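ADP-dependent L-serine kinase SerK (Thermococcus kodakarensis KOD1, PDB 5X0B) phosphorylates free L-serine with ADP as the phosphate donor, yielding O-phospho-L-serine and AMP in the first step of cysteine biosynthesis from serine. Local coordinates at residues 29-34 and 218-223; 55-60 and 207-212; 99-104 and 200-205. All blocks are in the same frame, centred on the assembly; numbering follows the deposited sequence.

In the fold
Contact 1 is the widest closure. It joins residues 29-34, which lead from strand 26-27 into helix 34-47, to residues 218-223, just before strand 224-226, and brings the inferred active-site Glu30 to residues from late in the chain that bind O-phospho-L-serine. Nested within that loop, contact 2 seats helix 205-213 against the end of strand 54-58 in the ParB-like sheet. Contact 3 is nested in turn inside contact 2 and lays residues 200-205, the lead-in to the same helix, along the broken strand 98-107 of the other sheet. None of the closures cross. Thr222 O bonds to Thr101 OG1 between contacts 1 and 3, and Tyr218 packs on helix 205-213 of contact 2.

Contact 1. Residues 29-34 and 218-223; sequences HEQLVQ and YSPKTT
Glu30 runs its carboxylate into the type II turn formed by Ser219 to Thr222, in the O-phospho-L-serine site where two loops meet. This glutamate is the inferred active-site residue, and Lys221 and Thr223 bind O-phospho-L-serine. Behind it a single beta bridge pairs the backbones of Glu30 and Tyr218: Tyr218 N gives a bond to His29 O and Gln31 N one to Tyr218 O. With CG beside the backbone N (chi1 -76°), the extended chain of Glu30 carries the carboxylate to the turn. Glu30 OE1 accepts from Thr222 N at 2.8 Å, from above the carboxylate plane, and from Thr223 N at 3.0 Å, nearly along its C-O axis. Glu30 OE2 takes Lys221 N at 3.0 Å, also from above the plane, so three peptide N-H groups fix the rotation of the carboxylate. Cut back to an alanine, this position would probably leave the N-H groups of Lys221, Thr222 and Thr223 without their carboxylate and the turn less firmly tied to the 29-34 loop. A water also donates to Glu30 OE1 and to Thr223 O.

His29 and Thr223 reach toward each other from opposite directions. The imidazole also bonds through ND1 to Ile67 O and lies edge-to-face with His71, which binds ADP and O-phospho-L-serine. A rigid proline suits the turn's second position, and Val33 CG2 packs against Pro220 CB at 3.8 Å. Beyond the turn, Thr223 OG1 meets His29 NE2 in the plane of the ring at 2.8 Å, a nearly straight hydrogen bond (170°) in which either atom could be the donor.

Contact 2. Residues 55-60 and 207-212; sequences LLAKVP and EVMELV
The ParB-like five-stranded sheet is covered here by helix 205-213, whose Met209 reaches the far end of strand 54-58 and the residues that follow it. The side chains that meet are apolar, no hydrogen bond joins the two segments, and the centre of the contact lies about 15 Å from the centre of the chain. Met209 does most of the work. Its CG is anti to the backbone N (chi1 -153°), and bends at the next two torsions carry the sulfur and methyl group across to the strand. A long, flexible, unbranched side chain suits this place, because it can bridge a helix and a chain segment whose nearest CA atoms, those of Val59 and Met209, are 7.0 Å apart.

Pro60 CD, the ring carbon next to the proline nitrogen, runs alongside CG, sulfur and methyl of the methionine, and lies 3.7 Å from Met209 CG. The sulfur also meets a methyl of Val59, Met209 SD to Val59 CG2 being 4.0 Å, as the two side chains pass at a slant. Ala57 CB lies 4.2 Å from Met209 CE; its small methyl lets the thioether end approach the strand. Leu66, on neighbouring strand 65-67, meets Met209, Val208 and Val212, so the helix packs across two adjacent strands. Val212 CG1, one helical turn after Val208, comes within 4.5 Å of Val59 CG2, a loose contact between two branched side chains.

Pro60 O accepts a hydrogen bond from Lys213 NZ, while Lys58 turns away from the helix and its amine bonds to Glu62 O. The methionine's terminal methyl also touches the backbone, where Met209 CE comes 3.8 Å from Lys58 O.

Contact 3. Residues 99-104 and 200-205; sequences VYTWYP and RKAPTK
Thr101 lays its CB against the methyl of Ala202, the two CB atoms 3.8 Å apart, where broken strand 98-107 meets the chain leading into helix 205-213. The segments run almost antiparallel, yet no direct hydrogen bond joins them. Ala202 suits the closest approach because its lone methyl can rest on the peptide between Tyr100 and Thr101, with Ala202 CB 3.6 Å from Thr101 N. With OG1 anti to the backbone N (chi1 -172°), Thr101 sends its hydroxyl to Thr222 O and turns CG2 toward Arg200 O. At the Val99 end, CG1 of Val99 sits 3.2 Å from Pro203 O.

At the other end, water replaces direct pairing. Two waters donate to Trp102 O; one accepts from Arg200 N, and the other accepts from Arg200 NE at 2.7 Å, in the guanidinium plane. A third water links Tyr103 OH to Arg200 O. The same arginine bonds through NH1 to Ser219 OG, while Trp102, a phosphoserine-binding residue, makes a cation-pi contact with Lys221. Together these suggest that the two segments fit by methyl packing and bridging water, while Thr101 and Arg200 are tied by their polar ends to residues 218-223.

Contact 1. Residues 29-34 and 218-223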
# COMPACT_ATOMS: atom_id res chain seq x y z
N HIS A 29 1.63 -3.31 8.37
CA HIS A 29 0.21 -2.99 8.25
C HIS A 29 -0.38 -3.37 6.90
O HIS A 29 -1.56 -3.14 6.67
CB HIS A 29 -0.03 -1.51 8.59
CG HIS A 29 0.41 -0.52 7.55
ND1 HIS A 29 1.63 0.12 7.57
CD2 HIS A 29 -0.24 -0.01 6.48
CE1 HIS A 29 1.72 0.95 6.55
NE2 HIS A 29 0.60 0.90 5.88
N GLU A 30 0.44 -3.95 6.00
CA GLU A 30 -0.06 -4.51 4.76
C GLU A 30 0.52 -5.88 4.49
O GLU A 30 1.64 -6.19 4.89
CB GLU A 30 0.29 -3.60 3.57
CG GLU A 30 -0.57 -2.35 3.48
CD GLU A 30 -0.39 -1.60 2.16
OE1 GLU A 30 -1.06 -0.57 1.99
OE2 GLU A 30 0.39 -2.05 1.32
N GLN A 31 -0.27 -6.69 3.79
CA GLN A 31 0.21 -7.92 3.16
C GLN A 31 1.39 -7.61 2.25
O GLN A 31 1.48 -6.52 1.67
CB GLN A 31 -0.89 -8.56 2.34
CG GLN A 31 -1.98 -9.18 3.20
CD GLN A 31 -3.09 -9.79 2.37
OE1 GLN A 31 -3.55 -9.19 1.41
NE2 GLN A 31 -3.55 -10.96 2.77
N LEU A 32 2.31 -8.55 2.14
CA LEU A 32 3.48 -8.39 1.29
C LEU A 32 3.17 -8.75 -0.16
O LEU A 32 2.33 -9.60 -0.43
CB LEU A 32 4.64 -9.25 1.80
CG LEU A 32 5.04 -9.11 3.27
CD1 LEU A 32 6.17 -10.11 3.55
CD2 LEU A 32 5.47 -7.68 3.54
N VAL A 33 3.75 -7.99 -1.08
CA VAL A 33 3.86 -8.34 -2.48
C VAL A 33 5.14 -9.10 -2.73
O VAL A 33 6.23 -8.57 -2.58
CB VAL A 33 3.79 -7.08 -3.36
CG1 VAL A 33 3.85 -7.45 -4.84
CG2 VAL A 33 2.51 -6.29 -3.09
N GLN A 34 5.00 -10.33 -3.18
CA GLN A 34 6.15 -11.23 -3.33
C GLN A 34 7.21 -10.69 -4.30
O GLN A 34 8.41 -10.80 -4.04
CB GLN A 34 5.69 -12.63 -3.76
CG GLN A 34 6.71 -13.71 -3.42
CD GLN A 34 6.96 -13.83 -1.93
OE1 GLN A 34 6.15 -13.38 -1.10
NE2 GLN A 34 8.10 -14.41 -1.57
N TYR A 218 -3.82 -4.78 6.24
CA TYR A 218 -4.59 -4.42 5.05
C TYR A 218 -4.10 -5.18 3.82
O TYR A 218 -3.01 -5.75 3.82
CB TYR A 218 -4.47 -2.91 4.75
CG TYR A 218 -5.05 -1.98 5.80
CD1 TYR A 218 -6.45 -1.83 5.95
CD2 TYR A 218 -4.23 -1.20 6.60
CE1 TYR A 218 -6.98 -0.95 6.90
CE2 TYR A 218 -4.75 -0.33 7.55
CZ TYR A 218 -6.13 -0.19 7.68
OH TYR A 218 -6.62 0.68 8.62
N SER A 219 -4.88 -5.14 2.74
CA SER A 219 -4.39 -5.64 1.46
C SER A 219 -3.29 -4.69 0.96
O SER A 219 -3.17 -3.56 1.45
CB SER A 219 -5.54 -5.74 0.44
OG SER A 219 -6.06 -4.46 0.10
N PRO A 220 -2.49 -5.14 -0.02
CA PRO A 220 -1.48 -4.23 -0.58
C PRO A 220 -2.11 -2.98 -1.17
O PRO A 220 -3.26 -3.02 -1.65
CB PRO A 220 -0.81 -5.07 -1.67
CG PRO A 220 -1.05 -6.48 -1.26
CD PRO A 220 -2.46 -6.43 -0.74
N LYS A 221 -1.38 -1.87 -1.10
CA LYS A 221 -1.80 -0.58 -1.69
C LYS A 221 -3.03 0.05 -1.04
O LYS A 221 -3.79 0.74 -1.72
CB LYS A 221 -2.01 -0.73 -3.22
CG LYS A 221 -0.73 -1.04 -3.97
CD LYS A 221 0.23 0.14 -3.84
CE LYS A 221 1.37 0.10 -4.84
NZ LYS A 221 2.57 0.56 -4.13
N THR A 222 -3.23 -0.20 0.24
CA THR A 222 -4.28 0.44 0.99
C THR A 222 -3.87 1.81 1.49
O THR A 222 -4.64 2.77 1.35
CB THR A 222 -4.72 -0.45 2.14
OG1 THR A 222 -5.12 -1.70 1.61
CG2 THR A 222 -5.88 0.16 2.89
N THR A 223 -2.68 1.93 2.07
CA THR A 223 -2.22 3.23 2.57
C THR A 223 -1.38 3.96 1.56
O THR A 223 -0.61 3.35 0.80
CB THR A 223 -1.39 3.10 3.85
OG1 THR A 223 -0.28 2.22 3.60
CG2 THR A 223 -2.23 2.56 4.98
O HOH W 1 0.62 0.98 0.52

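Contact 2. Residues 55-60 and 207-212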
# COMPACT_ATOMS: atom_id res chain seq x y z
N LEU A 55 10.78 3.86 7.87
CA LEU A 55 10.06 4.91 8.56
C LEU A 55 9.08 4.23 9.52
O LEU A 55 8.24 3.44 9.11
CB LEU A 55 9.32 5.82 7.60
CG LEU A 55 10.26 6.53 6.61
CD1 LEU A 55 9.43 7.40 5.68
CD2 LEU A 55 11.34 7.30 7.30
N LEU A 56 9.23 4.55 10.81
CA LEU A 56 8.48 3.88 11.86
C LEU A 56 7.73 4.84 12.72
O LEU A 56 8.08 6.01 12.82
CB LEU A 56 9.43 3.06 12.74
CG LEU A 56 10.32 2.02 12.09
CD1 LEU A 56 11.24 1.39 13.13
CD2 LEU A 56 9.57 0.95 11.31
N ALA A 57 6.70 4.31 13.39
CA ALA A 57 5.93 5.03 14.36
C ALA A 57 5.74 4.15 15.59
O ALA A 57 5.30 3.00 15.48
CB ALA A 57 4.56 5.40 13.80
N LYS A 58 6.01 4.71 16.75
CA LYS A 58 5.92 3.98 18.00
C LYS A 58 4.46 3.63 18.24
O LYS A 58 3.61 4.50 18.16
CB LYS A 58 6.46 4.84 19.16
CG LYS A 58 6.36 4.24 20.57
CD LYS A 58 7.15 2.96 20.79
CE LYS A 58 7.13 2.58 22.29
NZ LYS A 58 5.82 2.75 23.00
N VAL A 59 4.20 2.35 18.49
CA VAL A 59 2.85 1.88 18.84
C VAL A 59 2.51 2.32 20.27
O VAL A 59 3.20 1.94 21.22
CB VAL A 59 2.72 0.34 18.71
CG1 VAL A 59 1.33 -0.14 19.15
CG2 VAL A 59 2.98 -0.09 17.28
N PRO A 60 1.43 3.10 20.44
CA PRO A 60 1.10 3.50 21.81
C PRO A 60 0.86 2.30 22.70
O PRO A 60 0.15 1.37 22.30
CB PRO A 60 -0.17 4.33 21.64
CG PRO A 60 -0.04 4.87 20.27
CD PRO A 60 0.50 3.71 19.48
N GLU A 207 -6.97 4.01 12.70
CA GLU A 207 -7.37 2.70 12.14
C GLU A 207 -6.16 1.83 11.81
O GLU A 207 -6.18 0.63 12.06
CB GLU A 207 -8.25 2.88 10.90
CG GLU A 207 -9.66 3.33 11.25
CD GLU A 207 -10.49 3.81 10.07
OE1 GLU A 207 -10.02 3.81 8.91
OE2 GLU A 207 -11.65 4.20 10.33
N VAL A 208 -5.12 2.45 11.27
CA VAL A 208 -3.90 1.73 10.89
C VAL A 208 -3.30 1.13 12.17
O VAL A 208 -3.02 -0.07 12.24
CB VAL A 208 -2.89 2.65 10.19
CG1 VAL A 208 -1.56 1.93 9.97
CG2 VAL A 208 -3.43 3.14 8.85
N MET A 209 -3.18 1.98 13.19
CA MET A 209 -2.64 1.57 14.50
C MET A 209 -3.51 0.50 15.18
O MET A 209 -2.99 -0.51 15.70
CB MET A 209 -2.47 2.82 15.39
CG MET A 209 -1.40 2.75 16.44
SD MET A 209 0.23 2.35 15.80
CE MET A 209 1.04 3.91 15.45
N GLU A 210 -4.83 0.69 15.16
CA GLU A 210 -5.80 -0.31 15.64
C GLU A 210 -5.63 -1.67 14.95
O GLU A 210 -5.64 -2.71 15.62
CB GLU A 210 -7.24 0.22 15.41
CG GLU A 210 -8.38 -0.70 15.86
CD GLU A 210 -9.75 -0.10 15.58
OE1 GLU A 210 -9.99 0.45 14.47
OE2 GLU A 210 -10.59 -0.17 16.47
N LEU A 211 -5.51 -1.65 13.62
CA LEU A 211 -5.40 -2.88 12.85
C LEU A 211 -4.14 -3.65 13.26
O LEU A 211 -4.19 -4.84 13.50
CB LEU A 211 -5.40 -2.59 11.34
CG LEU A 211 -5.82 -3.79 10.47
CD1 LEU A 211 -7.26 -4.25 10.77
CD2 LEU A 211 -5.68 -3.45 9.01
N VAL A 212 -3.04 -2.92 13.37
CA VAL A 212 -1.74 -3.46 13.79
C VAL A 212 -1.81 -4.05 15.21
O VAL A 212 -1.24 -5.12 15.47
CB VAL A 212 -0.62 -2.37 13.63
CG1 VAL A 212 0.61 -2.64 14.47
CG2 VAL A 212 -0.27 -2.22 12.16

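Contact 3. Residues 99-104 and 200-205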
# COMPACT_ATOMS: atom_id res chain seq x y z
N VAL A 99 -2.72 10.49 5.62
CA VAL A 99 -2.85 9.19 5.00
C VAL A 99 -4.01 9.19 4.01
O VAL A 99 -5.11 9.63 4.32
CB VAL A 99 -2.95 8.06 6.04
CG1 VAL A 99 -4.09 8.28 7.00
CG2 VAL A 99 -3.10 6.71 5.36
N TYR A 100 -3.71 8.72 2.82
CA TYR A 100 -4.66 8.60 1.74
C TYR A 100 -4.64 7.14 1.35
O TYR A 100 -4.10 6.31 2.10
CB TYR A 100 -4.24 9.51 0.58
CG TYR A 100 -4.23 10.96 0.98
CD1 TYR A 100 -5.41 11.71 0.99
CD2 TYR A 100 -3.03 11.58 1.32
CE1 TYR A 100 -5.39 13.05 1.36
CE2 TYR A 100 -3.00 12.91 1.68
CZ TYR A 100 -4.17 13.63 1.71
OH TYR A 100 -4.09 14.95 2.07
N THR A 101 -5.23 6.82 0.21
CA THR A 101 -5.19 5.48 -0.32
C THR A 101 -4.79 5.53 -1.76
O THR A 101 -4.49 6.62 -2.29
CB THR A 101 -6.55 4.74 -0.13
OG1 THR A 101 -6.42 3.37 -0.50
CG2 THR A 101 -7.69 5.39 -0.96
N TRP A 102 -4.72 4.36 -2.37
CA TRP A 102 -4.47 4.24 -3.78
C TRP A 102 -5.77 3.89 -4.47
O TRP A 102 -6.72 3.38 -3.85
CB TRP A 102 -3.43 3.15 -4.06
CG TRP A 102 -2.11 3.47 -3.47
CD1 TRP A 102 -1.67 3.22 -2.21
CD2 TRP A 102 -1.02 4.11 -4.16
NE1 TRP A 102 -0.37 3.68 -2.05
CE2 TRP A 102 0.05 4.23 -3.23
CE3 TRP A 102 -0.85 4.62 -5.45
CZ2 TRP A 102 1.27 4.80 -3.57
CZ3 TRP A 102 0.37 5.20 -5.78
CH2 TRP A 102 1.41 5.29 -4.84
N TYR A 103 -5.81 4.14 -5.77
CA TYR A 103 -6.97 3.83 -6.57
C TYR A 103 -6.53 2.86 -7.64
O TYR A 103 -5.93 3.29 -8.64
CB TYR A 103 -7.59 5.12 -7.13
CG TYR A 103 -8.04 5.97 -6.00
CD1 TYR A 103 -9.29 5.75 -5.40
CD2 TYR A 103 -7.20 6.92 -5.45
CE1 TYR A 103 -9.68 6.50 -4.31
CE2 TYR A 103 -7.58 7.66 -4.35
CZ TYR A 103 -8.81 7.44 -3.78
OH TYR A 103 -9.16 8.19 -2.72
N PRO A 104 -6.75 1.56 -7.40
CA PRO A 104 -6.50 0.57 -8.44
C PRO A 104 -7.39 0.81 -9.65
O PRO A 104 -8.62 0.75 -9.53
CB PRO A 104 -6.87 -0.77 -7.76
CG PRO A 104 -6.80 -0.49 -6.30
CD PRO A 104 -7.28 0.92 -6.18
N ARG A 200 -12.16 2.87 -2.64
CA ARG A 200 -12.50 2.61 -1.24
C ARG A 200 -12.18 3.85 -0.44
O ARG A 200 -11.38 4.70 -0.89
CB ARG A 200 -11.72 1.41 -0.68
CG ARG A 200 -10.21 1.44 -0.85
CD ARG A 200 -9.57 0.24 -0.16
NE ARG A 200 -8.31 -0.17 -0.79
CZ ARG A 200 -7.63 -1.29 -0.51
NH1 ARG A 200 -8.06 -2.16 0.41
NH2 ARG A 200 -6.48 -1.53 -1.15
N LYS A 201 -12.77 3.96 0.75
CA LYS A 201 -12.41 5.03 1.68
C LYS A 201 -10.98 4.75 2.16
O LYS A 201 -10.64 3.60 2.44
CB LYS A 201 -13.35 5.09 2.88
CG LYS A 201 -13.06 6.22 3.87
CD LYS A 201 -14.02 6.21 5.06
CE LYS A 201 -13.88 7.45 5.93
NZ LYS A 201 -12.67 7.48 6.82
N ALA A 202 -10.18 5.80 2.29
CA ALA A 202 -8.84 5.66 2.83
C ALA A 202 -8.91 5.39 4.33
O ALA A 202 -9.79 5.90 5.00
CB ALA A 202 -8.00 6.91 2.58
N PRO A 203 -7.98 4.59 4.87
CA PRO A 203 -7.87 4.41 6.31
C PRO A 203 -7.41 5.70 7.00
O PRO A 203 -6.76 6.54 6.37
CB PRO A 203 -6.80 3.33 6.47
CG PRO A 203 -6.07 3.31 5.21
CD PRO A 203 -6.93 3.84 4.13
N THR A 204 -7.78 5.84 8.27
CA THR A 204 -7.21 6.87 9.14
C THR A 204 -5.98 6.31 9.85
O THR A 204 -5.80 5.10 9.94
CB THR A 204 -8.23 7.36 10.19
OG1 THR A 204 -8.48 6.33 11.17
CG2 THR A 204 -9.53 7.80 9.53
N LYS A 205 -5.15 7.21 10.37
CA LYS A 205 -4.00 6.82 11.19
C LYS A 205 -4.37 5.95 12.36
O LYS A 205 -3.66 4.99 12.65
CB LYS A 205 -3.31 8.05 11.79
CG LYS A 205 -2.68 8.96 10.80
CD LYS A 205 -2.23 10.20 11.57
CE LYS A 205 -1.64 11.20 10.63
NZ LYS A 205 -1.22 12.41 11.36
O HOH W 2 -9.40 2.57 -4.00
O HOH W 3 -6.45 0.91 -2.39
O HOH W 4 -11.12 7.34 -1.47